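Local coordinates for protein tryptophanyl-tRNA synthetase (Cryptosporidium parvum Iowa II, PDB 3HV0) that probably catalyses the ATP-dependent charging of tRNA(Trp) with L-tryptophan, as a class I aminoacyl-tRNA synthetase, and here holds tryptophan in its pocket, at residues R238-A241 and P242-Y246; K29-K33 and D34-R38; S124-T127 and L128-H132. All blocks are in the same frame, centred on the assembly; numbering follows the deposited sequence.

In the fold
This chain is the class I synthetase part of a longer protein, and contacts 1 and 3 fall within that family's range. All three are local turns at helix ends. Contacts 2 and 3 each open a helix, 33-43 and 128-143, with a threonine cap; contact 1 follows helix 231-240. Contact 2 adjoins one of the two outermost strands, 29-30, and lies about 7 Å from contact 1 at the nearest atoms. Contact 3 is on the opposite side of the chain's centre from contact 2, its middle about 41 Å from that contact's and 33 Å from contact 1's. The bound tryptophan lies about 10 Å from the side chain of Thr131 and about 12 Å from that of Arg238.

Contact 1. Residues R238-A241 and P242-Y246; sequences RDVA and PRLGY
Ala241 O takes two backbone N-H groups from opposite faces of its carbonyl plane. Tyr246 N reaches Ala241 O at 2.9 Å, tilted 34° from that plane, whereas Leu244 N comes in to Ala241 O at 3.1 Å from well above it. The Tyr246 bond is the outer, 6→1 bond of a Schellman motif; the inner, 5→2 bond runs from Gly245 N to Pro242 O at 2.8 Å, and Gly245 holds the motif's positive-phi position (68°). Leu244 N also makes a weak bond to Val240 O.

The side chains add modest packing. Arg243 bends at chi3 (-84°), which brings its guanidinium back beside Asp239 and Val240: Arg243 NH2 lies 3.5 Å from Val240 CG1, and Asp239 O sits at the edge of the group, near its plane. Leu244 CB rests against one face of the Tyr246 ring, 3.9 Å above it and toward the rim.

This turn leads from helix 231-240 toward strand 250-254. Leu244 and Tyr246 lie on helix 157-174 through Arg170, and Tyr246 OH is hydrogen-bonded to Asp167 of that helix; at the other end, Arg238 forms a salt bridge with Asp61, just beyond strand 56-60.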
# COMPACT_ATOMS: atom_id res chain seq x y z
N ARG A 238 11.07 -14.90 4.63
CA ARG A 238 12.40 -15.49 4.87
C ARG A 238 13.18 -15.72 3.57
O ARG A 238 14.40 -15.73 3.56
CB ARG A 238 12.29 -16.81 5.64
CG ARG A 238 12.15 -16.62 7.14
CD ARG A 238 11.92 -17.94 7.87
NE ARG A 238 13.01 -18.89 7.66
CZ ARG A 238 14.10 -19.00 8.42
NH1 ARG A 238 14.28 -18.22 9.48
NH2 ARG A 238 15.02 -19.91 8.12
N ASP A 239 12.46 -15.93 2.48
CA ASP A 239 13.07 -16.06 1.19
C ASP A 239 13.53 -14.72 0.63
O ASP A 239 14.51 -14.69 -0.11
CB ASP A 239 12.12 -16.74 0.20
CG ASP A 239 12.18 -18.26 0.28
OD1 ASP A 239 12.14 -18.82 1.39
OD2 ASP A 239 12.27 -18.89 -0.80
N VAL A 240 12.84 -13.62 0.95
CA VAL A 240 13.25 -12.30 0.41
C VAL A 240 14.28 -11.57 1.27
O VAL A 240 15.03 -10.75 0.74
CB VAL A 240 12.05 -11.36 0.10
CG1 VAL A 240 11.15 -11.99 -0.92
CG2 VAL A 240 11.27 -11.05 1.33
N ALA A 241 14.31 -11.86 2.57
CA ALA A 241 15.28 -11.26 3.51
C ALA A 241 16.70 -11.06 2.94
O ALA A 241 17.22 -9.96 2.97
CB ALA A 241 15.36 -12.08 4.81
N PRO A 242 17.35 -12.14 2.48
CA PRO A 242 18.72 -11.95 2.02
C PRO A 242 18.79 -10.99 0.84
O PRO A 242 19.62 -10.10 0.83
CB PRO A 242 19.19 -13.37 1.65
CG PRO A 242 18.01 -14.25 1.74
CD PRO A 242 16.99 -13.57 2.59
N ARG A 243 17.89 -11.13 -0.12
CA ARG A 243 17.88 -10.24 -1.28
C ARG A 243 17.65 -8.74 -0.98
O ARG A 243 17.81 -7.90 -1.86
CB ARG A 243 16.83 -10.71 -2.28
CG ARG A 243 17.19 -12.06 -2.88
CD ARG A 243 16.19 -12.53 -3.92
NE ARG A 243 15.06 -13.21 -3.30
CZ ARG A 243 13.87 -13.40 -3.89
NH1 ARG A 243 13.65 -12.97 -5.13
NH2 ARG A 243 12.90 -14.03 -3.21
N LEU A 244 17.25 -8.42 0.25
CA LEU A 244 17.12 -7.05 0.71
C LEU A 244 18.24 -6.69 1.69
O LEU A 244 18.30 -5.57 2.19
CB LEU A 244 15.76 -6.86 1.39
CG LEU A 244 14.52 -7.19 0.53
CD1 LEU A 244 13.26 -7.16 1.33
CD2 LEU A 244 14.36 -6.25 -0.65
N GLY A 245 19.12 -7.64 1.96
CA GLY A 245 20.17 -7.46 2.96
C GLY A 245 19.65 -7.36 4.37
O GLY A 245 20.26 -6.68 5.20
N TYR A 246 18.53 -8.04 4.63
CA TYR A 246 17.84 -8.03 5.92
C TYR A 246 17.97 -9.41 6.58
O TYR A 246 18.24 -10.40 5.90
CB TYR A 246 16.35 -7.71 5.73
CG TYR A 246 15.96 -6.27 5.38
CD1 TYR A 246 16.89 -5.22 5.38
CD2 TYR A 246 14.64 -5.96 5.07
CE1 TYR A 246 16.50 -3.91 5.07
CE2 TYR A 246 14.25 -4.68 4.76
CZ TYR A 246 15.18 -3.66 4.76
OH TYR A 246 14.74 -2.39 4.45

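Contact 2. Residues K29-K33 and D34-R38; sequences KLITK and DMIER
Thr32 and Met35 make the tight part of this contact. Thr32 OG1 accepts Met35 N at 3.0 Å in a fairly straight bond, with an N-H...O angle of 161°. The hydroxyl lies between the backbone N and the carbonyl carbon of its own residue (chi1 61°), which turns it forward over the start of the helix. Met35 doubles back toward the same residue: its chain bends at chi3 (-92°) and carries the methyl Met35 CE to 3.1 Å from Thr32 OG1, the oxygen that also takes Met35 N, with the two side chains set at a slant to each other.

Thr32 is therefore the N-cap of helix 33-43. Its side chain takes up one N-H of the first turn, and Thr32 O starts the regular helical ladder, accepting Ile36 N at 2.9 Å nearly in line with the C=O bond. Glu37 N points at Lys33 O in the same manner, one residue further on. Beside the cap, Ile31 reaches forward across the turn, and Ile31 CG2 meets Ile36 CG1 at 3.7 Å, the two chains crossing at about a right angle. Phe51 of helix 49-52 touches both isoleucines, while His59 of strand 56-60 lies against Ile31 and Met35. A backbone hydrogen bond between Ile31 and Leu57 ties the segment just before the cap to the neighbouring strand.

The solvent side is much looser. The Lys33 chain runs outward, with only its CB close to the next residue, and Asp34 brings little more than Asp34 CB near Thr32 OG1, at 3.8 Å. Glu37 lays its CB on Lys33 O, but its carboxylate extends on to a salt bridge with Arg41. Arg38, by contrast, is firmly held: its guanidinium forms salt bridges with Asp67 and Glu70 of helix 62-70.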
# COMPACT_ATOMS: atom_id res chain seq x y z
N LYS A 29 10.66 -27.31 12.01
CA LYS A 29 11.32 -28.23 12.94
C LYS A 29 10.44 -28.34 14.18
O LYS A 29 9.81 -27.37 14.59
CB LYS A 29 12.70 -27.69 13.33
CG LYS A 29 13.86 -28.26 12.52
CD LYS A 29 14.98 -27.24 12.32
CE LYS A 29 16.06 -27.77 11.35
NZ LYS A 29 16.61 -26.70 10.45
N LEU A 30 10.39 -29.52 14.78
CA LEU A 30 9.74 -29.67 16.07
C LEU A 30 10.64 -29.15 17.19
O LEU A 30 11.86 -29.27 17.14
CB LEU A 30 9.33 -31.12 16.32
CG LEU A 30 7.89 -31.45 15.96
CD1 LEU A 30 7.51 -30.94 14.59
CD2 LEU A 30 7.65 -32.95 16.08
N ILE A 31 10.00 -28.57 18.20
CA ILE A 31 10.68 -27.94 19.31
C ILE A 31 11.20 -29.05 20.21
O ILE A 31 10.45 -29.94 20.60
CB ILE A 31 9.70 -26.98 20.06
CG1 ILE A 31 9.25 -25.84 19.13
CG2 ILE A 31 10.35 -26.38 21.28
CD1 ILE A 31 8.15 -24.96 19.69
N THR A 32 12.49 -29.03 20.50
CA THR A 32 13.14 -30.13 21.20
C THR A 32 13.28 -29.83 22.69
O THR A 32 13.38 -28.68 23.09
CB THR A 32 14.53 -30.42 20.61
OG1 THR A 32 15.37 -29.27 20.75
CG2 THR A 32 14.42 -30.77 19.14
N LYS A 33 13.31 -30.88 23.50
CA LYS A 33 13.54 -30.71 24.93
C LYS A 33 14.82 -29.94 25.15
O LYS A 33 14.86 -29.01 25.96
CB LYS A 33 13.55 -32.05 25.67
CG LYS A 33 12.19 -32.41 26.27
CD LYS A 33 12.31 -33.39 27.42
CE LYS A 33 11.04 -33.42 28.27
NZ LYS A 33 9.90 -34.06 27.57
N ASP A 34 15.87 -30.30 24.41
CA ASP A 34 17.11 -29.55 24.44
C ASP A 34 16.81 -28.06 24.26
O ASP A 34 17.15 -27.24 25.10
CB ASP A 34 18.07 -30.06 23.37
CG ASP A 34 18.60 -31.47 23.68
OD1 ASP A 34 18.24 -32.04 24.74
OD2 ASP A 34 19.40 -32.00 22.87
N MET A 35 16.15 -27.71 23.17
CA MET A 35 15.79 -26.32 22.94
C MET A 35 15.05 -25.70 24.12
O MET A 35 15.29 -24.54 24.47
CB MET A 35 14.91 -26.17 21.70
CG MET A 35 15.63 -25.67 20.49
SD MET A 35 14.47 -25.60 19.13
CE MET A 35 14.74 -27.25 18.44
N ILE A 36 14.13 -26.46 24.72
CA ILE A 36 13.30 -25.94 25.82
C ILE A 36 14.10 -25.81 27.10
O ILE A 36 14.06 -24.79 27.77
CB ILE A 36 12.06 -26.82 26.08
CG1 ILE A 36 11.12 -26.80 24.86
CG2 ILE A 36 11.30 -26.32 27.30
CD1 ILE A 36 10.08 -27.88 24.89
N GLU A 37 14.85 -26.86 27.43
CA GLU A 37 15.77 -26.81 28.54
C GLU A 37 16.74 -25.63 28.33
O GLU A 37 17.02 -24.89 29.27
CB GLU A 37 16.54 -28.13 28.70
CG GLU A 37 17.38 -28.22 29.96
CD GLU A 37 18.29 -29.46 30.01
OE1 GLU A 37 18.68 -29.99 28.95
OE2 GLU A 37 18.64 -29.89 31.13
N ARG A 38 17.20 -25.44 27.08
CA ARG A 38 18.23 -24.42 26.78
C ARG A 38 17.74 -23.04 27.16
O ARG A 38 18.51 -22.21 27.63
CB ARG A 38 18.68 -24.49 25.31
CG ARG A 38 19.69 -23.39 24.86
CD ARG A 38 20.63 -23.86 23.72
NE ARG A 38 21.06 -22.78 22.82
CZ ARG A 38 20.59 -22.57 21.58
NH1 ARG A 38 19.65 -23.37 21.06
NH2 ARG A 38 21.04 -21.55 20.86

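Contact 3. Residues S124-T127 and L128-H132; sequences SNLT and LEETH
Thr127 O is gripped twice by Thr131. Thr131 OG1 donates to Thr127 O at 2.6 Å from above the carbonyl plane, 41° out of it, while Thr131 N makes the ordinary helical bond to Thr127 O at 3.0 Å, much closer to that plane. With OG1 beside its own backbone N (chi1 -46°), Thr131 can bring both donors to the one oxygen.

On the side-chain side of Thr127 the groups answer each other. Thr127 OG1 donates to Glu130 OE1 at 3.0 Å, meeting the anti side of the carboxylate from 33° out of its plane. Thr127 OG1 also accepts Glu130 N in a long, weak bond of 3.4 Å, and OE1 reaches back just as weakly to Thr127 N. Glu130, with CG beside its backbone N and the chain extended beyond, slants across the Thr127 side chain, Glu130 CG lying 3.3 Å from Thr127 OG1. This is a capping box: Thr127 is the N-cap of helix 128-143, and Glu130 is its partner three residues on.

Leu128 and Thr131 lie on Phe120 of helix 116-122, and Leu128 also packs on Pro166 of the second subunit. Chemically, the box keeps the Thr127 hydroxyl occupied both as donor and as acceptor, and it sets a carboxylate at the N-terminal end of the helix, where the helix dipole would be expected to favour its negative charge.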
# COMPACT_ATOMS: atom_id res chain seq x y z
N SER A 124 -15.87 -10.31 1.77
CA SER A 124 -16.87 -9.51 1.02
C SER A 124 -17.88 -8.77 1.89
O SER A 124 -18.32 -7.66 1.56
CB SER A 124 -17.64 -10.42 0.05
N ASN A 125 -18.27 -9.40 2.99
CA ASN A 125 -19.26 -8.86 3.93
C ASN A 125 -18.64 -7.90 4.96
O ASN A 125 -19.09 -7.85 6.10
CB ASN A 125 -19.95 -10.03 4.68
CG ASN A 125 -18.96 -10.86 5.53
OD1 ASN A 125 -17.80 -11.04 5.16
ND2 ASN A 125 -19.44 -11.38 6.67
N LEU A 126 -17.61 -7.15 4.58
CA LEU A 126 -16.97 -6.21 5.51
C LEU A 126 -16.65 -4.86 4.87
O LEU A 126 -16.52 -4.74 3.65
CB LEU A 126 -15.69 -6.82 6.12
CG LEU A 126 -15.90 -7.95 7.14
CD1 LEU A 126 -14.57 -8.42 7.72
CD2 LEU A 126 -16.85 -7.51 8.25
N THR A 127 -16.54 -3.85 5.72
CA THR A 127 -16.13 -2.51 5.33
C THR A 127 -15.00 -2.04 6.24
O THR A 127 -14.78 -2.60 7.29
CB THR A 127 -17.27 -1.56 5.49
OG1 THR A 127 -17.65 -1.52 6.88
CG2 THR A 127 -18.43 -2.02 4.65
N LEU A 128 -14.33 -0.98 5.84
CA LEU A 128 -13.17 -0.49 6.57
C LEU A 128 -13.61 0.20 7.83
O LEU A 128 -12.88 0.17 8.84
CB LEU A 128 -12.33 0.45 5.71
CG LEU A 128 -11.46 -0.23 4.66
CD1 LEU A 128 -10.69 0.85 3.91
CD2 LEU A 128 -10.55 -1.25 5.29
N GLU A 129 -14.79 0.81 7.80
CA GLU A 129 -15.36 1.41 9.01
C GLU A 129 -15.54 0.38 10.12
O GLU A 129 -15.17 0.63 11.27
CB GLU A 129 -16.69 2.08 8.72
CG GLU A 129 -17.12 3.04 9.82
CD GLU A 129 -18.59 3.39 9.74
OE1 GLU A 129 -19.11 3.48 8.61
OE2 GLU A 129 -19.21 3.57 10.81
N GLU A 130 -16.11 -0.77 9.77
CA GLU A 130 -16.33 -1.84 10.73
C GLU A 130 -15.03 -2.47 11.20
O GLU A 130 -14.85 -2.74 12.39
CB GLU A 130 -17.22 -2.92 10.12
CG GLU A 130 -18.68 -2.45 9.87
CD GLU A 130 -19.48 -3.46 9.08
OE1 GLU A 130 -19.05 -3.88 8.00
OE2 GLU A 130 -20.56 -3.84 9.55
N THR A 131 -14.13 -2.71 10.24
CA THR A 131 -12.85 -3.32 10.50
C THR A 131 -11.96 -2.44 11.37
O THR A 131 -11.17 -2.93 12.17
CB THR A 131 -12.09 -3.61 9.19
OG1 THR A 131 -12.97 -4.23 8.25
CG2 THR A 131 -11.04 -4.60 9.46
N HIS A 132 -12.11 -1.13 11.19
CA HIS A 132 -11.32 -0.18 11.94
C HIS A 132 -11.81 -0.17 13.38
O HIS A 132 -10.99 -0.28 14.29
CB HIS A 132 -11.40 1.20 11.30
CG HIS A 132 -10.48 2.21 11.92
ND1 HIS A 132 -9.11 2.11 11.84
CD2 HIS A 132 -10.74 3.33 12.63
CE1 HIS A 132 -8.56 3.13 12.48
NE2 HIS A 132 -9.53 3.88 12.97